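Local coordinates for peptidoglycan-recognition protein SA (Drosophila melanogaster, PDB 1SXR) that binds peptidoglycan of Gram-positive bacteria and triggers the Toll pathway of innate immunity in the fly, at residues V38-T43 and I109-N114; Y76-G81 and T90-R95. One frame throughout, in Å; residues are numbered along the deposited sequence.

Contact 1 of 2, residues V38-T43 and I109-N114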
ATOM      1  N   VAL A  38      -2.042   9.253   0.083  1.00 11.98           N
ATOM      2  CA  VAL A  38      -1.544   7.922   0.460  1.00 12.04           C
ATOM      3  C   VAL A  38      -2.701   7.192   1.130  1.00 12.35           C
ATOM      4  O   VAL A  38      -3.329   7.720   2.048  1.00 12.91           O
ATOM      5  CB  VAL A  38      -0.382   8.045   1.446  1.00 11.81           C
ATOM      6  CG1 VAL A  38       0.043   6.679   1.950  1.00 12.85           C
ATOM      7  CG2 VAL A  38       0.775   8.775   0.787  1.00 13.85           C
ATOM      8  N   VAL A  39      -3.008   5.984   0.652  1.00 11.22           N
ATOM      9  CA  VAL A  39      -4.108   5.199   1.206  1.00 10.62           C
ATOM     10  C   VAL A  39      -3.536   3.982   1.937  1.00 11.07           C
ATOM     11  O   VAL A  39      -2.791   3.192   1.338  1.00 10.80           O
ATOM     12  CB  VAL A  39      -5.062   4.676   0.124  1.00 10.66           C
ATOM     13  CG1 VAL A  39      -6.312   4.080   0.820  1.00 12.14           C
ATOM     14  CG2 VAL A  39      -5.420   5.822  -0.852  1.00 12.52           C
ATOM     15  N   ILE A  40      -3.891   3.815   3.212  1.00 10.53           N
ATOM     16  CA  ILE A  40      -3.393   2.684   3.997  1.00  9.80           C
ATOM     17  C   ILE A  40      -4.420   1.549   4.013  1.00 10.63           C
ATOM     18  O   ILE A  40      -5.625   1.762   4.215  1.00 11.02           O
ATOM     19  CB  ILE A  40      -3.085   3.110   5.468  1.00  9.59           C
ATOM     20  CG1 ILE A  40      -2.074   4.263   5.530  1.00 11.65           C
ATOM     21  CG2 ILE A  40      -2.559   1.904   6.264  1.00 11.31           C
ATOM     22  CD1 ILE A  40      -0.808   3.993   4.757  1.00 11.55           C
ATOM     23  N   HIS A  41      -3.897   0.346   3.786  1.00 10.10           N
ATOM     24  CA  HIS A  41      -4.687  -0.889   3.713  1.00  9.24           C
ATOM     25  C   HIS A  41      -4.021  -1.963   4.555  1.00  9.18           C
ATOM     26  O   HIS A  41      -2.872  -1.839   4.961  1.00  9.26           O
ATOM     27  CB  HIS A  41      -4.738  -1.383   2.263  1.00  9.09           C
ATOM     28  CG  HIS A  41      -5.775  -0.699   1.440  1.00 10.41           C
ATOM     29  ND1 HIS A  41      -7.120  -0.962   1.585  1.00 11.83           N
ATOM     30  CD2 HIS A  41      -5.674   0.236   0.457  1.00 12.06           C
ATOM     31  CE1 HIS A  41      -7.807  -0.222   0.729  1.00 11.07           C
ATOM     32  NE2 HIS A  41      -6.952   0.516   0.032  1.00 10.76           N
ATOM     33  N   HIS A  42      -4.767  -3.032   4.818  1.00  9.24           N
ATOM     34  CA  HIS A  42      -4.153  -4.297   5.227  1.00  8.97           C
ATOM     35  C   HIS A  42      -4.527  -5.368   4.237  1.00  9.04           C
ATOM     36  O   HIS A  42      -5.501  -5.193   3.497  1.00 10.49           O
ATOM     37  CB  HIS A  42      -4.470  -4.668   6.690  1.00  9.49           C
ATOM     38  CG  HIS A  42      -5.881  -5.133   6.997  1.00  9.00           C
ATOM     39  ND1 HIS A  42      -6.965  -5.031   6.148  1.00 13.33           N
ATOM     40  CD2 HIS A  42      -6.366  -5.640   8.159  1.00  7.94           C
ATOM     41  CE1 HIS A  42      -8.052  -5.469   6.771  1.00  9.11           C
ATOM     42  NE2 HIS A  42      -7.706  -5.851   7.986  1.00 13.72           N
ATOM     43  N   THR A  43      -3.751  -6.461   4.190  1.00  8.55           N
ATOM     44  CA  THR A  43      -4.026  -7.491   3.188  1.00  9.23           C
ATOM     45  C   THR A  43      -4.996  -8.556   3.663  1.00 10.19           C
ATOM     46  O   THR A  43      -5.506  -9.320   2.840  1.00 10.88           O
ATOM     47  CB  THR A  43      -2.767  -8.226   2.738  1.00  9.01           C
ATOM     48  OG1 THR A  43      -2.136  -8.842   3.862  1.00 10.93           O
ATOM     49  CG2 THR A  43      -1.712  -7.225   2.184  1.00  9.82           C
ATOM     50  N   ILE A 109      -0.618   1.668   0.213  1.00  9.65           N
ATOM     51  CA  ILE A 109       0.378   0.914   0.983  1.00 10.47           C
ATOM     52  C   ILE A 109      -0.362  -0.063   1.865  1.00 10.76           C
ATOM     53  O   ILE A 109      -1.211   0.354   2.665  1.00 11.54           O
ATOM     54  CB  ILE A 109       1.201   1.871   1.848  1.00 11.02           C
ATOM     55  CG1 ILE A 109       1.943   2.886   0.972  1.00 12.10           C
ATOM     56  CG2 ILE A 109       2.157   1.115   2.799  1.00 13.42           C
ATOM     57  CD1 ILE A 109       2.638   3.978   1.793  1.00 16.59           C
ATOM     58  N   ALA A 110      -0.052  -1.354   1.719  1.00 10.27           N
ATOM     59  CA  ALA A 110      -0.710  -2.366   2.533  1.00  9.95           C
ATOM     60  C   ALA A 110       0.256  -2.935   3.540  1.00 10.64           C
ATOM     61  O   ALA A 110       1.344  -3.390   3.175  1.00 11.33           O
ATOM     62  CB  ALA A 110      -1.277  -3.487   1.661  1.00 10.55           C
ATOM     63  N   PHE A 111      -0.185  -2.962   4.798  1.00  9.70           N
ATOM     64  CA  PHE A 111       0.478  -3.791   5.784  1.00 10.19           C
ATOM     65  C   PHE A 111       0.055  -5.245   5.594  1.00  9.59           C
ATOM     66  O   PHE A 111      -1.155  -5.541   5.551  1.00 10.10           O
ATOM     67  CB  PHE A 111       0.081  -3.308   7.160  1.00 10.70           C
ATOM     68  CG  PHE A 111       0.708  -1.984   7.503  1.00 11.31           C
ATOM     69  CD1 PHE A 111       1.993  -1.913   8.059  1.00 11.10           C
ATOM     70  CD2 PHE A 111       0.023  -0.799   7.247  1.00 13.35           C
ATOM     71  CE1 PHE A 111       2.558  -0.675   8.367  1.00 13.97           C
ATOM     72  CE2 PHE A 111       0.596   0.447   7.560  1.00 14.74           C
ATOM     73  CZ  PHE A 111       1.865   0.498   8.134  1.00 13.74           C
ATOM     74  N   ILE A 112       1.038  -6.146   5.457  1.00  9.92           N
ATOM     75  CA  ILE A 112       0.725  -7.563   5.283  1.00 10.03           C
ATOM     76  C   ILE A 112       0.215  -8.151   6.613  1.00 10.70           C
ATOM     77  O   ILE A 112       0.940  -8.155   7.617  1.00 11.81           O
ATOM     78  CB  ILE A 112       1.955  -8.345   4.790  1.00 10.85           C
ATOM     79  CG1 ILE A 112       2.429  -7.766   3.449  1.00 10.23           C
ATOM     80  CG2 ILE A 112       1.623  -9.840   4.708  1.00 12.99           C
ATOM     81  CD1 ILE A 112       3.746  -8.389   2.940  1.00  9.82           C
ATOM     82  N   GLY A 113      -1.022  -8.644   6.617  1.00 11.06           N
ATOM     83  CA  GLY A 113      -1.612  -9.228   7.826  1.00 11.13           C
ATOM     84  C   GLY A 113      -3.009  -8.662   8.077  1.00 11.48           C
ATOM     85  O   GLY A 113      -3.569  -7.946   7.231  1.00 11.15           O
ATOM     86  N   ASN A 114      -3.589  -9.010   9.232  1.00 11.37           N
ATOM     87  CA  ASN A 114      -4.968  -8.682   9.536  1.00 12.25           C
ATOM     88  C   ASN A 114      -4.938  -7.873  10.802  1.00 12.53           C
ATOM     89  O   ASN A 114      -4.645  -8.401  11.880  1.00 13.80           O
ATOM     90  CB  ASN A 114      -5.771  -9.955   9.765  1.00 12.48           C
ATOM     91  CG  ASN A 114      -7.228  -9.686  10.056  1.00 12.92           C
ATOM     92  OD1 ASN A 114      -7.615  -8.546  10.379  1.00 15.27           O
ATOM     93  ND2 ASN A 114      -8.062 -10.718   9.907  1.00 14.60           N
TER
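I40, H41 and H42 run parallel to I109, A110 and F111 as paired neighbours in the sheet, the two strand axes 4.3 Å apart at closest and 29° from parallel. The backbone ladder alternates between strands: I109 N gives to V39 O, H41 N to I109 O, F111 N to H41 O, and T43 N to F111 O, the last bond the most bent at 141°. On one face, I40 points the same way as I109 and lies beside it, while its CG2 meets the edge of the F111 ring in the ring plane, 3.7 Å from CE2. V38 extends this apolar row: its CG1, anti to the backbone N, lies 3.7 Å from I109 CD1. Helix 122-137 packs over V38, I109 and F111, the helix-on-sheet layering of the amidase 2 fold. H41 and A110 share the other face, where the imidazole of H41 is bonded by S158 and T99, near the probable peptidoglycan-contacting T156. H42 returns to the I40 side; its ring lies alongside the N114 side chain, ring and amide planes 86° apart, with CB 3.4 Å from G113 O. Beyond the ladder T43 takes over: OG1 accepts from G113 N at 3.0 Å and also bonds T45 O, while CG2 sits 3.8 Å from A110 CB. A valine here, having no hydroxyl, would probably leave G113 N without its acceptor and T45 O without its partner, letting the loop after F111 drift. G113 has backbone angles at which a CB would jam against the preceding carbonyl O.

Contact 2 of 2, residues Y76-G81 and T90-R95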
ATOM      1  N   TYR A  76      -1.702  -3.132  -4.688  1.00  9.61           N
ATOM      2  CA  TYR A  76      -1.083  -2.072  -3.860  1.00  9.51           C
ATOM      3  C   TYR A  76       0.191  -1.558  -4.489  1.00  9.16           C
ATOM      4  O   TYR A  76       0.899  -2.315  -5.161  1.00  9.94           O
ATOM      5  CB  TYR A  76      -0.746  -2.635  -2.464  1.00  9.98           C
ATOM      6  CG  TYR A  76      -1.878  -3.423  -1.864  1.00  9.30           C
ATOM      7  CD1 TYR A  76      -3.012  -2.786  -1.377  1.00 10.40           C
ATOM      8  CD2 TYR A  76      -1.808  -4.791  -1.794  1.00  9.62           C
ATOM      9  CE1 TYR A  76      -4.069  -3.535  -0.838  1.00  9.87           C
ATOM     10  CE2 TYR A  76      -2.830  -5.542  -1.245  1.00 12.44           C
ATOM     11  CZ  TYR A  76      -3.951  -4.908  -0.780  1.00 11.05           C
ATOM     12  OH  TYR A  76      -4.990  -5.642  -0.226  1.00 14.63           O
ATOM     13  N   ASN A  77       0.540  -0.294  -4.246  1.00  8.91           N
ATOM     14  CA  ASN A  77       1.855   0.178  -4.722  1.00  8.67           C
ATOM     15  C   ASN A  77       3.008  -0.443  -3.947  1.00  8.50           C
ATOM     16  O   ASN A  77       4.026  -0.776  -4.533  1.00  9.19           O
ATOM     17  CB  ASN A  77       1.916   1.702  -4.702  1.00  8.69           C
ATOM     18  CG  ASN A  77       0.968   2.327  -5.723  1.00  9.14           C
ATOM     19  OD1 ASN A  77      -0.172   2.598  -5.410  1.00  8.83           O
ATOM     20  ND2 ASN A  77       1.432   2.497  -6.963  1.00 10.81           N
ATOM     21  N   PHE A  78       2.830  -0.590  -2.629  1.00  7.92           N
ATOM     22  CA  PHE A  78       3.832  -1.221  -1.726  1.00  8.44           C
ATOM     23  C   PHE A  78       3.152  -2.059  -0.682  1.00  8.08           C
ATOM     24  O   PHE A  78       1.992  -1.811  -0.313  1.00  8.80           O
ATOM     25  CB  PHE A  78       4.645  -0.141  -1.006  1.00  8.95           C
ATOM     26  CG  PHE A  78       5.441   0.708  -1.958  1.00  8.22           C
ATOM     27  CD1 PHE A  78       6.611   0.199  -2.517  1.00 11.08           C
ATOM     28  CD2 PHE A  78       5.000   1.968  -2.320  1.00 10.19           C
ATOM     29  CE1 PHE A  78       7.349   0.959  -3.447  1.00 12.33           C
ATOM     30  CE2 PHE A  78       5.721   2.727  -3.247  1.00 10.59           C
ATOM     31  CZ  PHE A  78       6.887   2.227  -3.806  1.00 11.40           C
ATOM     32  N   LEU A  79       3.906  -3.028  -0.156  1.00  8.55           N
ATOM     33  CA  LEU A  79       3.423  -3.876   0.941  1.00  8.27           C
ATOM     34  C   LEU A  79       4.508  -3.944   2.009  1.00  9.97           C
ATOM     35  O   LEU A  79       5.681  -3.874   1.683  1.00 10.87           O
ATOM     36  CB  LEU A  79       3.086  -5.303   0.468  1.00  8.59           C
ATOM     37  CG  LEU A  79       2.046  -5.457  -0.651  1.00  9.53           C
ATOM     38  CD1 LEU A  79       2.721  -5.481  -2.047  1.00 10.44           C
ATOM     39  CD2 LEU A  79       1.175  -6.667  -0.435  1.00 11.64           C
ATOM     40  N   ILE A  80       4.124  -4.033   3.273  1.00  9.88           N
ATOM     41  CA  ILE A  80       5.121  -3.980   4.339  1.00 11.52           C
ATOM     42  C   ILE A  80       4.919  -5.201   5.234  1.00 12.05           C
ATOM     43  O   ILE A  80       3.811  -5.422   5.743  1.00 12.07           O
ATOM     44  CB  ILE A  80       4.952  -2.695   5.137  1.00 11.87           C
ATOM     45  CG1 ILE A  80       5.181  -1.472   4.240  1.00 14.56           C
ATOM     46  CG2 ILE A  80       5.957  -2.648   6.281  1.00 12.05           C
ATOM     47  CD1 ILE A  80       4.825  -0.169   4.879  1.00 17.17           C
ATOM     48  N   GLY A  81       5.975  -5.998   5.400  1.00 13.36           N
ATOM     49  CA  GLY A  81       5.908  -7.203   6.223  1.00 13.78           C
ATOM     50  C   GLY A  81       6.295  -6.971   7.680  1.00 14.41           C
ATOM     51  O   GLY A  81       6.649  -5.856   8.055  1.00 15.29           O
ATOM     52  N   THR A  90       2.894  -2.597  -7.202  1.00 12.43           N
ATOM     53  CA  THR A  90       2.804  -1.812  -8.402  1.00 12.89           C
ATOM     54  C   THR A  90       3.965  -0.820  -8.526  1.00 13.02           C
ATOM     55  O   THR A  90       4.411  -0.517  -9.626  1.00 13.40           O
ATOM     56  CB  THR A  90       1.428  -1.141  -8.410  1.00 13.16           C
ATOM     57  OG1 THR A  90       0.440  -2.087  -8.874  1.00 12.02           O
ATOM     58  CG2 THR A  90       1.387  -0.040  -9.429  1.00 15.09           C
ATOM     59  N   GLY A  91       4.477  -0.344  -7.392  1.00 12.83           N
ATOM     60  CA  GLY A  91       5.627   0.577  -7.377  1.00 12.49           C
ATOM     61  C   GLY A  91       5.318   2.062  -7.459  1.00 12.85           C
ATOM     62  O   GLY A  91       4.178   2.461  -7.682  1.00 12.90           O
ATOM     63  N   TRP A  92       6.332   2.905  -7.260  1.00 12.33           N
ATOM     64  CA  TRP A  92       6.093   4.350  -7.320  1.00 12.64           C
ATOM     65  C   TRP A  92       5.644   4.806  -8.700  1.00 12.17           C
ATOM     66  O   TRP A  92       6.207   4.381  -9.720  1.00 13.16           O
ATOM     67  CB  TRP A  92       7.374   5.144  -7.029  1.00 12.90           C
ATOM     68  CG  TRP A  92       7.827   5.231  -5.613  1.00 12.56           C
ATOM     69  CD1 TRP A  92       9.047   4.836  -5.130  1.00 13.59           C
ATOM     70  CD2 TRP A  92       7.094   5.748  -4.477  1.00 11.33           C
ATOM     71  NE1 TRP A  92       9.117   5.074  -3.775  1.00 13.68           N
ATOM     72  CE2 TRP A  92       7.948   5.645  -3.352  1.00 14.48           C
ATOM     73  CE3 TRP A  92       5.838   6.340  -4.304  1.00 10.44           C
ATOM     74  CZ2 TRP A  92       7.568   6.057  -2.078  1.00 13.13           C
ATOM     75  CZ3 TRP A  92       5.459   6.755  -3.023  1.00 13.00           C
ATOM     76  CH2 TRP A  92       6.326   6.598  -1.926  1.00 13.19           C
ATOM     77  N   GLY A  93       4.674   5.718  -8.722  1.00 12.17           N
ATOM     78  CA  GLY A  93       4.325   6.437  -9.957  1.00 12.50           C
ATOM     79  C   GLY A  93       3.529   5.650 -10.972  1.00 12.43           C
ATOM     80  O   GLY A  93       3.377   6.083 -12.125  1.00 13.06           O
ATOM     81  N   LEU A  94       3.021   4.487 -10.555  1.00 12.00           N
ATOM     82  CA  LEU A  94       2.213   3.659 -11.437  1.00 11.83           C
ATOM     83  C   LEU A  94       0.867   3.443 -10.756  1.00 11.10           C
ATOM     84  O   LEU A  94       0.780   3.304  -9.531  1.00 11.91           O
ATOM     85  CB  LEU A  94       2.893   2.313 -11.692  1.00 11.74           C
ATOM     86  CG  LEU A  94       4.127   2.371 -12.613  1.00 13.81           C
ATOM     87  CD1 LEU A  94       4.959   1.095 -12.498  1.00 15.72           C
ATOM     88  CD2 LEU A  94       3.729   2.573 -14.046  1.00 14.77           C
ATOM     89  N   ARG A  95      -0.187   3.420 -11.567  1.00 10.31           N
ATOM     90  CA  ARG A  95      -1.551   3.311 -11.076  1.00 10.77           C
ATOM     91  C   ARG A  95      -1.823   1.875 -10.655  1.00 10.27           C
ATOM     92  O   ARG A  95      -1.649   0.946 -11.459  1.00 10.74           O
ATOM     93  CB  ARG A  95      -2.521   3.706 -12.189  1.00 11.49           C
ATOM     94  CG  ARG A  95      -3.982   3.634 -11.768  1.00  9.94           C
ATOM     95  CD  ARG A  95      -4.854   4.532 -12.626  1.00 15.92           C
ATOM     96  NE  ARG A  95      -5.171   3.894 -13.874  1.00 17.02           N
ATOM     97  CZ  ARG A  95      -5.205   4.465 -15.078  1.00 13.89           C
ATOM     98  NH1 ARG A  95      -4.817   5.725 -15.289  1.00 15.49           N
ATOM     99  NH2 ARG A  95      -5.566   3.711 -16.094  1.00 16.37           N
TER
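The F78 ring drives its edge into one face of the W92 indole, a T-shaped stack with planes 65° apart and a centroid separation of 4.6 Å from the phenyl to the five-membered ring. F78 CE2 stands over the middle of the indole, 3.5 Å from W92 CD2, while CZ reaches toward the pyrrole side. F78 has CG anti to its own carbonyl carbon (chi1 -63°), which carries its ring toward W92, and the pair lies where L131 of helix 122-137 and I14 of strand 14-15 touch both side chains.

The other flat group is the N77 amide. Its ND2 makes two bonds, one to G91 O and one to L94 O, each 2.8 Å long and each partner near the amide plane. L94 O also receives its donor in its own carbonyl plane, whereas the donor sits tilted from the plane of G91 O. OD1 accepts from G108 N, so the amide is gripped at both ends and its flip is fixed. The two carbonyls belong to the first and last residues of the type II turn from G91 to L94, and the one side chain ties the ends of that turn together. T90 CG2 packs against the same nitrogen at 3.5 Å.

Backbone bonds complete the join: T90 N gives to Y76 O in an almost straight line, 176°, and G91 N to N77 O on a lone pair. These bonds flank the hairpin of strands 78-80 and 86-88; Y76, which closes the 71-76 region inferred to bind peptidoglycan, supplies one acceptor, and N77 follows directly after it. With both amide hydrogens spent on main-chain carbonyls and OD1 on a main-chain N-H, N77 works as a piece of substitute backbone, holding an otherwise irregular loop to the sheet.

Contact 1 and contact 2 have centres about 11 Å apart and meet in one mixed sheet, where strand 106-111 lies between strands 35-42 and 78-80. Along the chain both segments of contact 2 fall between those of contact 1. Direct bridging is through the backbone: I80 N with A110 O and I112 N with I80 O are probable hydrogen bonds at 2.9 Å each, and A110 CB packs on the Y76 ring. Together they span three adjacent strands, helix 122-137 against one face and H41, A110 and Y76 on the other; Y76 belongs to the region inferred to bind peptidoglycan, and the H41 side chain lies about 5 Å from that of T156, also inferred to interact with it.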